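Local coordinates for protein putative sugar ABC transporter (Yersinia enterocolitica subsp. enterocolitica 8081, PDB 5ULB) that probably binds methylthioribose or a related sugar in the periplasm for an ABC importer, and holds a 5-methylseleno-ribose in its cleft, at residues Gly219-Lys222 and Ala223-Asn227; Lys263-Gly266 and Ala267-Arg271; Val273-Ile277 and Ala278-Thr282. One frame throughout, in Å; residues are numbered along the deposited sequence.

Contact 1. Residues Gly219-Lys222 and Ala223-Asn227; sequences GAYK and ALQEN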
# COMPACT_ATOMS: atom_id res chain seq x y z
N GLY A 219 11.33 2.08 -11.14
CA GLY A 219 11.68 2.61 -12.45
C GLY A 219 12.79 3.60 -12.40
O GLY A 219 13.70 3.69 -13.27
N ALA A 220 12.77 4.51 -11.37
CA ALA A 220 13.91 5.44 -11.23
C ALA A 220 15.20 4.72 -11.03
O ALA A 220 16.21 5.16 -11.58
CB ALA A 220 13.64 6.38 -10.09
N TYR A 221 15.20 3.68 -10.24
CA TYR A 221 16.39 2.87 -10.01
C TYR A 221 17.01 2.35 -11.32
O TYR A 221 18.19 2.46 -11.59
CB TYR A 221 16.09 1.72 -9.06
CG TYR A 221 17.28 0.86 -8.75
CD1 TYR A 221 17.67 -0.20 -9.62
CD2 TYR A 221 18.09 1.09 -7.67
CE1 TYR A 221 18.78 -0.93 -9.43
CE2 TYR A 221 19.19 0.28 -7.43
CZ TYR A 221 19.56 -0.72 -8.33
OH TYR A 221 20.66 -1.41 -8.09
N LYS A 222 16.09 1.77 -12.14
CA LYS A 222 16.58 1.30 -13.48
C LYS A 222 17.16 2.42 -14.27
O LYS A 222 18.22 2.25 -14.88
CB LYS A 222 15.39 0.68 -14.20
CG LYS A 222 15.72 0.10 -15.59
CD LYS A 222 14.38 -0.45 -16.28
CE LYS A 222 14.50 -0.66 -17.81
NZ LYS A 222 15.22 -1.87 -17.78
N ALA A 223 16.52 3.58 -14.29
CA ALA A 223 17.07 4.68 -15.04
C ALA A 223 18.43 5.10 -14.47
O ALA A 223 19.36 5.42 -15.25
CB ALA A 223 16.15 5.89 -15.02
N LEU A 224 18.57 5.13 -13.17
CA LEU A 224 19.90 5.54 -12.61
C LEU A 224 20.99 4.58 -13.01
O LEU A 224 22.11 4.95 -13.36
CB LEU A 224 19.85 5.67 -11.05
CG LEU A 224 18.89 6.73 -10.50
CD1 LEU A 224 19.05 6.82 -9.00
CD2 LEU A 224 19.14 8.08 -11.10
N GLN A 225 20.70 3.28 -12.93
CA GLN A 225 21.71 2.28 -13.31
C GLN A 225 22.05 2.41 -14.77
O GLN A 225 23.21 2.47 -15.15
CB GLN A 225 21.22 0.91 -12.98
CG GLN A 225 21.33 0.56 -11.46
CD GLN A 225 22.75 0.38 -10.85
OE1 GLN A 225 23.74 0.57 -11.53
NE2 GLN A 225 22.81 -0.10 -9.60
N GLU A 226 21.01 2.42 -15.64
CA GLU A 226 21.26 2.33 -17.09
C GLU A 226 21.90 3.58 -17.64
O GLU A 226 22.59 3.53 -18.64
CB GLU A 226 19.97 2.00 -17.82
CG GLU A 226 19.55 0.64 -17.55
CD GLU A 226 18.34 0.12 -18.26
OE1 GLU A 226 17.74 0.91 -18.99
OE2 GLU A 226 17.93 -1.10 -18.02
N ASN A 227 21.62 4.76 -17.01
CA ASN A 227 22.18 6.01 -17.43
C ASN A 227 23.49 6.39 -16.70
O ASN A 227 24.02 7.48 -16.89
CB ASN A 227 21.19 7.16 -17.29
CG ASN A 227 20.00 7.07 -18.26
OD1 ASN A 227 20.19 7.44 -19.43
ND2 ASN A 227 18.89 6.51 -17.84
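Tyr221 and Gln225, like Lys222 and Glu226, stand one turn apart on the closing turns of helix 214-226, whose i to i+4 bonds include Gln225 N to Tyr221 O at 3.0 Å and Glu226 N to Lys222 O at 2.9 Å. The side chains of Tyr221 and Gln225 run alongside each other in the same direction. Gln225 CG rests 3.6 Å from CE1 of Tyr221, and a bend at chi2 carries the amide on to the phenol, where NE2 donates to Tyr221 OH over 2.9 Å. The hydroxyl lies close to the amide plane, while ring and amide planes are turned 64° apart. Both groups have further partners: Tyr221 OH is hydrogen-bonded to Glu249 OE1 and Gln225 NE2 to the carbonyl of Ala250, which ties the helix to the segment ahead of strand 254-259.

The helix is the crossover of a right-handed beta-alpha-beta unit, strands 208-211 and 233-237, in the Rossmann-like fold of periplasmic binding proteins. Leu224 and the Tyr221 ring pack on Leu234 of the second strand, whereas Ala220 and Ala223 meet Val194 of helix 186-200.

At the solvent-facing side Lys222 NZ forms a salt bridge with Glu226 OE2, 2.8 Å away, reached on the syn side but 29° out of the carboxylate plane. The lysine chain stays extended until a final turn at chi4 (77°) swings NZ over to the acid. Beyond it, Asn227 ND2 donates to Ala223 O at 2.8 Å, from the opposite face of that carbonyl to the Asn227 backbone N.

Contact 2. Residues Lys263-Gly266 and Ala267-Arg271; sequences KLIG and AVNLR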
# COMPACT_ATOMS: atom_id res chain seq x y z
N LYS A 263 0.81 -7.27 2.55
CA LYS A 263 0.06 -8.49 2.85
C LYS A 263 -0.72 -8.28 4.15
O LYS A 263 -1.82 -8.82 4.29
CB LYS A 263 0.99 -9.66 3.04
CG LYS A 263 1.68 -10.10 1.78
CD LYS A 263 2.30 -11.50 1.95
CE LYS A 263 1.78 -12.21 3.17
NZ LYS A 263 0.59 -13.15 3.04
N LEU A 264 -0.13 -7.63 5.14
CA LEU A 264 -0.84 -7.34 6.41
C LEU A 264 -1.98 -6.42 6.17
O LEU A 264 -3.02 -6.58 6.81
CB LEU A 264 0.20 -6.76 7.41
CG LEU A 264 -0.35 -6.43 8.80
CD1 LEU A 264 -0.87 -7.66 9.49
CD2 LEU A 264 0.69 -5.70 9.59
N ILE A 265 -1.82 -5.39 5.33
CA ILE A 265 -2.95 -4.53 5.05
C ILE A 265 -4.13 -5.29 4.49
O ILE A 265 -5.26 -5.10 4.89
CB ILE A 265 -2.50 -3.41 4.12
CG1 ILE A 265 -1.35 -2.56 4.79
CG2 ILE A 265 -3.65 -2.56 3.68
CD1 ILE A 265 -0.80 -1.50 3.84
N GLY A 266 -3.84 -6.17 3.51
CA GLY A 266 -4.90 -7.00 2.96
C GLY A 266 -5.53 -7.87 3.99
O GLY A 266 -6.76 -7.96 4.05
N ALA A 267 -4.72 -8.56 4.77
CA ALA A 267 -5.26 -9.45 5.80
C ALA A 267 -6.15 -8.68 6.78
O ALA A 267 -7.19 -9.23 7.17
CB ALA A 267 -4.14 -10.14 6.48
N VAL A 268 -5.66 -7.52 7.28
CA VAL A 268 -6.46 -6.82 8.26
C VAL A 268 -7.78 -6.38 7.69
O VAL A 268 -8.79 -6.39 8.43
CB VAL A 268 -5.59 -5.72 8.87
CG1 VAL A 268 -6.43 -4.68 9.57
CG2 VAL A 268 -4.52 -6.33 9.79
N ASN A 269 -7.79 -5.87 6.46
CA ASN A 269 -9.11 -5.54 5.87
C ASN A 269 -10.02 -6.74 5.80
O ASN A 269 -11.22 -6.57 6.05
CB ASN A 269 -8.89 -4.85 4.50
CG ASN A 269 -8.58 -3.36 4.66
OD1 ASN A 269 -9.56 -2.56 4.70
ND2 ASN A 269 -7.33 -2.94 4.84
N LEU A 270 -9.52 -7.91 5.52
CA LEU A 270 -10.34 -9.12 5.56
C LEU A 270 -10.84 -9.37 6.96
O LEU A 270 -11.99 -9.72 7.15
CB LEU A 270 -9.55 -10.30 4.91
CG LEU A 270 -10.34 -11.53 4.57
CD1 LEU A 270 -10.66 -12.40 5.77
CD2 LEU A 270 -11.49 -11.31 3.68
N ARG A 271 -9.93 -9.32 7.96
CA ARG A 271 -10.34 -9.53 9.35
C ARG A 271 -11.50 -8.61 9.73
O ARG A 271 -12.46 -9.00 10.42
CB ARG A 271 -9.17 -9.28 10.32
CG ARG A 271 -8.03 -10.22 10.17
CD ARG A 271 -6.94 -9.84 11.19
NE ARG A 271 -5.71 -10.56 10.92
CZ ARG A 271 -4.55 -10.32 11.55
NH1 ARG A 271 -4.48 -9.41 12.47
NH2 ARG A 271 -3.50 -11.01 11.26
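Asn269 bonds twice to the carbonyl of Ile265, one turn earlier on helix 262-278, which is followed, after a short loop, by strand 285-294 of this two-lobed periplasmic binding protein. Its backbone N gives the usual helical bond of 3.1 Å to Ile265 O, and its side-chain ND2 adds a second of 3.0 Å to the same Ile265 O. The side-chain bond is nearly straight, 171° at the hydrogen, with the oxygen in the amide plane of Asn269. ND2 nevertheless stands above the carbonyl plane, and the backbone N comes from the other face, so the oxygen is gripped from both. With CG beside its own backbone N (chi1 -82°), the asparagine folds back along the helix, pointing the same way as Ile265, and ND2 passes 3.9 Å from Ile265 CG2. A second pair one turn apart is apolar: Leu264 CD1 touches Val268 CG2 at 3.9 Å.

Farther out, Val268 packs against Tyr286 and Phe288 of strand 285-294. Ile265 packs on Phe106, a residue of the sugar pocket, as well as on Phe37 and Phe288, and its side chain lies about 6 Å from the bound sugar. Both ends of the buried Asn269 amide are held by the neighbouring strands 102-106 and 118-122, which fixes its rotation: Thr120 OG1 bonds to ND2, and Ser104 OG to OD1.

Contact 3. Residues Val273-Ile277 and Ala278-Thr282; sequences VAKKI and AGEET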
# COMPACT_ATOMS: atom_id res chain seq x y z
N VAL A 273 -13.77 -7.17 7.72
CA VAL A 273 -15.02 -7.66 7.10
C VAL A 273 -15.55 -8.89 7.75
O VAL A 273 -16.76 -9.02 7.95
CB VAL A 273 -14.79 -7.80 5.60
CG1 VAL A 273 -15.96 -8.49 4.93
CG2 VAL A 273 -14.59 -6.49 4.97
N ALA A 274 -14.68 -9.84 8.14
CA ALA A 274 -15.12 -10.98 8.86
C ALA A 274 -15.87 -10.65 10.16
O ALA A 274 -16.91 -11.21 10.45
CB ALA A 274 -13.96 -11.90 9.13
N LYS A 275 -15.28 -9.74 10.93
CA LYS A 275 -15.94 -9.30 12.18
C LYS A 275 -17.28 -8.64 11.85
O LYS A 275 -18.23 -8.85 12.64
CB LYS A 275 -15.00 -8.36 12.92
CG LYS A 275 -13.82 -9.03 13.56
CD LYS A 275 -12.89 -8.07 14.30
CE LYS A 275 -13.53 -7.38 15.49
NZ LYS A 275 -13.68 -8.24 16.59
N LYS A 276 -17.34 -7.78 10.85
CA LYS A 276 -18.61 -7.15 10.52
C LYS A 276 -19.67 -8.19 10.16
O LYS A 276 -20.81 -8.11 10.64
CB LYS A 276 -18.43 -6.20 9.35
CG LYS A 276 -17.57 -4.95 9.72
CD LYS A 276 -17.10 -4.20 8.51
CE LYS A 276 -16.06 -3.10 8.81
NZ LYS A 276 -16.63 -2.08 9.72
N ILE A 277 -19.29 -9.23 9.36
CA ILE A 277 -20.28 -10.26 9.00
C ILE A 277 -20.73 -10.97 10.26
O ILE A 277 -21.89 -11.32 10.40
CB ILE A 277 -19.63 -11.21 7.99
CG1 ILE A 277 -19.47 -10.48 6.63
CG2 ILE A 277 -20.53 -12.40 7.71
CD1 ILE A 277 -18.58 -11.18 5.60
N ALA A 278 -19.79 -11.21 11.20
CA ALA A 278 -20.12 -11.89 12.45
C ALA A 278 -20.92 -11.07 13.42
O ALA A 278 -21.40 -11.62 14.43
CB ALA A 278 -18.84 -12.30 13.11
N GLY A 279 -21.04 -9.78 13.17
CA GLY A 279 -21.80 -8.91 14.10
C GLY A 279 -20.97 -8.37 15.29
O GLY A 279 -21.57 -7.91 16.27
N GLU A 280 -19.67 -8.37 15.17
CA GLU A 280 -18.73 -7.87 16.20
C GLU A 280 -18.36 -6.43 15.93
O GLU A 280 -18.22 -6.03 14.76
CB GLU A 280 -17.49 -8.75 16.27
CG GLU A 280 -17.71 -10.14 16.78
CD GLU A 280 -16.45 -10.98 16.90
OE1 GLU A 280 -15.32 -10.60 16.42
OE2 GLU A 280 -16.52 -11.96 17.60
N GLU A 281 -18.20 -5.64 16.99
CA GLU A 281 -17.84 -4.24 16.85
C GLU A 281 -16.56 -4.06 16.08
O GLU A 281 -15.59 -4.81 16.35
CB GLU A 281 -17.74 -3.61 18.23
CG GLU A 281 -17.32 -2.15 18.24
CD GLU A 281 -17.16 -1.56 19.65
OE1 GLU A 281 -17.22 -2.35 20.65
OE2 GLU A 281 -17.02 -0.34 19.71
N THR A 282 -16.52 -3.09 15.20
CA THR A 282 -15.33 -2.66 14.47
C THR A 282 -15.28 -1.14 14.45
O THR A 282 -16.27 -0.48 14.53
CB THR A 282 -15.38 -3.19 13.00
OG1 THR A 282 -16.59 -2.81 12.36
CG2 THR A 282 -15.12 -4.70 12.96
O HOH W 1 -15.05 -6.50 18.41
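A Schellman motif ends helix 262-278: Lys275 and Lys276 offer their carbonyls to the chain as it turns out at Gly279, which has a positive phi of 86°. Glu280 N bonds to Lys275 O at 3.0 Å, and Gly279 N to Lys276 O, also 3.0 Å but from well above the carbonyl plane.

The two lysine side chains then hold the departing loop. Lys275, bent at chi3 and chi4 (64° and 74°), crosses Glu280 at about a right angle, and its NZ forms a 2.9 Å salt bridge with Glu280 OE1 from above the carboxylate plane. A water accepts from Lys275 NZ and donates to Glu281 O at 2.7 Å. Glu280 is itself positioned by Ser325, at OE1, and by Trp327, whose NE1 bonds to OE2.

Lys276 NZ donates to Thr282 OG1 over 2.7 Å and is also bonded to Gly116 O and Thr118 OG1, at the start of strand 118-122. Thr282 turns its methyl to Lys275, CG2 lying 3.7 Å from Lys275 CB. Positive-phi Gly279, with two backbone bonds back into the last turn, is the classic Schellman ending of an alpha-helix, here opening the loop toward strand 285-294.

Contacts 2 and 3 share helix 262-278 and follow each other in sequence, their centres 14 Å apart: contact 2 occupies its early turns and contact 3 its C-terminal end. Contact 1 lies on the opposite side of the chain's centre, in helix 214-226, its centre 32 Å from that of contact 2 and 46 Å from that of contact 3. The side chain of Ile265 in contact 2 is about 6 Å from the bound sugar. Gly219 in contact 1 is about 14 Å from the bound sugar. Contact 2 therefore lies just behind the pocket wall, Ile265 packing on the pocket residue Phe106. Contacts 1 and 3 are both centred about 23 Å from the chain's centre, against about 11 Å for contact 2.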